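Local atomic coordinates of alanine racemase (Actinobacillus succinogenes, PDB entry 3C3K), a protein that adopts the two-lobed alpha/beta fold of periplasmic binding protein-like proteins and, as is common in that family, probably binds a small ligand between its lobes. Residues M10-V15 against L57-G62. Sequence-based numbering, arbitrary orientation.
Sequences MLLVMV and LTLLSG
Thr-58 O is gripped twice, by Ser-61 OG at 2.7 Å and by Gly-62 N, just where, in one lobe of this periplasmic binding protein-like fold, the segment 57-62 sets Leu-57 and Leu-59 against Leu-12 of the strand. Both donors come from the same face of the carbonyl plane, and the serine hydroxyl is tilted 27° from it. One residue earlier, Leu-57 O takes Leu-60 N at 3.0 Å, so the two turns overlap.

In this lobe strands 39-45 and 68-70 flank strand 9-15 in a parallel sheet, and the beta-alpha-beta crossover that joins those two neighbours passes over strand 9-15, bringing helix 58-61 onto it. No hydrogen bond links 10-15 to 57-62; the join is wholly apolar and buried. Leu-12 forks between two partners. With its CG anti to the backbone N (chi1 175°) and chi2 at 62°, CD2 lies 3.9 Å from Leu-57 CD2 and Leu-12 CD1 4.3 Å from Leu-59 CD1. Val-68 on the adjoining strand also touches both Met-14 and Leu-57. Alternate residues Leu-11, Val-13 and Val-15 pack on helix 21-35, across the sheet from this layer, and Met-64 of the second subunit packs on Leu-59.

Met-14 meets Leu-57 at about a right angle, as Leu-12 does. Its chain bends at the last torsion, the terminal methyl CE is carried farther from the leucine than the sulfur, and Met-14 SD rests 4.0 Å from Leu-57 CD2.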
loop_
_atom_site.group_PDB
_atom_site.type_symbol
_atom_site.label_atom_id
_atom_site.label_comp_id
_atom_site.label_asym_id
_atom_site.label_seq_id
_atom_site.Cartn_x
_atom_site.Cartn_y
_atom_site.Cartn_z
ATOM N N MET B 10 -17.645 -7.310 -14.446
ATOM C CA MET B 10 -16.804 -6.965 -13.323
ATOM C C MET B 10 -16.619 -8.212 -12.454
ATOM O O MET B 10 -17.505 -9.105 -12.342
ATOM C CB MET B 10 -17.383 -5.792 -12.477
ATOM C CG MET B 10 -17.332 -4.380 -13.162
ATOM S SD MET B 10 -17.739 -2.925 -12.118
ATOM C CE MET B 10 -19.498 -3.052 -11.994
ATOM N N LEU B 11 -15.457 -8.247 -11.819
ATOM C CA LEU B 11 -15.151 -9.219 -10.778
ATOM C C LEU B 11 -14.958 -8.508 -9.431
ATOM O O LEU B 11 -14.409 -7.384 -9.390
ATOM C CB LEU B 11 -13.892 -9.951 -11.163
ATOM C CG LEU B 11 -13.757 -10.455 -12.602
ATOM C CD1 LEU B 11 -12.409 -11.070 -12.723
ATOM C CD2 LEU B 11 -14.876 -11.501 -12.892
ATOM N N LEU B 12 -15.446 -9.131 -8.373
ATOM C CA LEU B 12 -15.237 -8.690 -6.993
ATOM C C LEU B 12 -13.957 -9.289 -6.375
ATOM O O LEU B 12 -13.796 -10.526 -6.305
ATOM C CB LEU B 12 -16.461 -9.050 -6.118
ATOM C CG LEU B 12 -16.378 -8.761 -4.608
ATOM C CD1 LEU B 12 -16.194 -7.245 -4.324
ATOM C CD2 LEU B 12 -17.615 -9.199 -3.949
ATOM N N VAL B 13 -13.046 -8.424 -5.906
ATOM C CA VAL B 13 -11.960 -8.896 -5.041
ATOM C C VAL B 13 -12.200 -8.491 -3.593
ATOM O O VAL B 13 -12.374 -7.318 -3.305
ATOM C CB VAL B 13 -10.606 -8.373 -5.532
ATOM C CG1 VAL B 13 -9.447 -9.039 -4.792
ATOM C CG2 VAL B 13 -10.476 -8.585 -7.067
ATOM N N MET B 14 -12.199 -9.469 -2.687
ATOM C CA MET B 14 -12.320 -9.239 -1.252
ATOM C C MET B 14 -10.918 -9.270 -0.690
ATOM O O MET B 14 -10.319 -10.340 -0.553
ATOM C CB MET B 14 -13.202 -10.334 -0.623
ATOM C CG MET B 14 -14.747 -10.100 -0.787
ATOM S SD MET B 14 -15.915 -11.458 -0.266
ATOM C CE MET B 14 -14.898 -12.742 -0.405
ATOM N N VAL B 15 -10.398 -8.095 -0.354
ATOM C CA VAL B 15 -9.009 -7.888 0.030
ATOM C C VAL B 15 -8.847 -7.990 1.549
ATOM O O VAL B 15 -9.679 -7.458 2.315
ATOM C CB VAL B 15 -8.610 -6.483 -0.435
ATOM C CG1 VAL B 15 -7.220 -6.105 0.002
ATOM C CG2 VAL B 15 -8.661 -6.472 -1.964
ATOM N N LEU B 57 -21.093 -8.868 -0.934
ATOM C CA LEU B 57 -21.574 -10.020 -1.730
ATOM C C LEU B 57 -22.983 -9.855 -2.306
ATOM O O LEU B 57 -23.374 -10.625 -3.175
ATOM C CB LEU B 57 -21.354 -11.394 -1.017
ATOM C CG LEU B 57 -19.913 -11.930 -0.919
ATOM C CD1 LEU B 57 -19.868 -13.119 0.008
ATOM C CD2 LEU B 57 -19.255 -12.287 -2.265
ATOM N N THR B 58 -23.720 -8.816 -1.891
ATOM C CA THR B 58 -24.951 -8.464 -2.579
ATOM C C THR B 58 -24.704 -8.096 -4.073
ATOM O O THR B 58 -25.626 -8.171 -4.876
ATOM C CB THR B 58 -25.724 -7.328 -1.921
ATOM O OG1 THR B 58 -24.908 -6.181 -1.905
ATOM C CG2 THR B 58 -26.048 -7.628 -0.463
ATOM N N LEU B 59 -23.478 -7.739 -4.449
ATOM C CA LEU B 59 -23.182 -7.507 -5.849
ATOM C C LEU B 59 -23.360 -8.746 -6.717
ATOM O O LEU B 59 -23.683 -8.634 -7.915
ATOM C CB LEU B 59 -21.758 -6.968 -6.019
ATOM C CG LEU B 59 -21.471 -5.627 -5.321
ATOM C CD1 LEU B 59 -20.002 -5.415 -5.225
ATOM C CD2 LEU B 59 -22.132 -4.536 -6.103
ATOM N N LEU B 60 -23.109 -9.925 -6.131
ATOM C CA LEU B 60 -23.214 -11.183 -6.845
ATOM C C LEU B 60 -24.670 -11.462 -7.076
ATOM O O LEU B 60 -25.095 -11.615 -8.223
ATOM C CB LEU B 60 -22.592 -12.348 -6.058
ATOM C CG LEU B 60 -21.278 -13.016 -6.439
ATOM C CD1 LEU B 60 -21.193 -14.314 -5.689
ATOM C CD2 LEU B 60 -21.116 -13.271 -7.961
ATOM N N SER B 61 -25.437 -11.503 -5.987
ATOM C CA SER B 61 -26.907 -11.606 -6.068
ATOM C C SER B 61 -27.495 -10.536 -6.986
ATOM O O SER B 61 -28.307 -10.839 -7.853
ATOM C CB SER B 61 -27.533 -11.448 -4.678
ATOM O OG SER B 61 -27.484 -10.091 -4.249
ATOM N N GLY B 62 -27.082 -9.287 -6.804
ATOM C CA GLY B 62 -27.549 -8.219 -7.660
ATOM C C GLY B 62 -27.016 -8.281 -9.086
ATOM O O GLY B 62 -27.277 -7.386 -9.872
#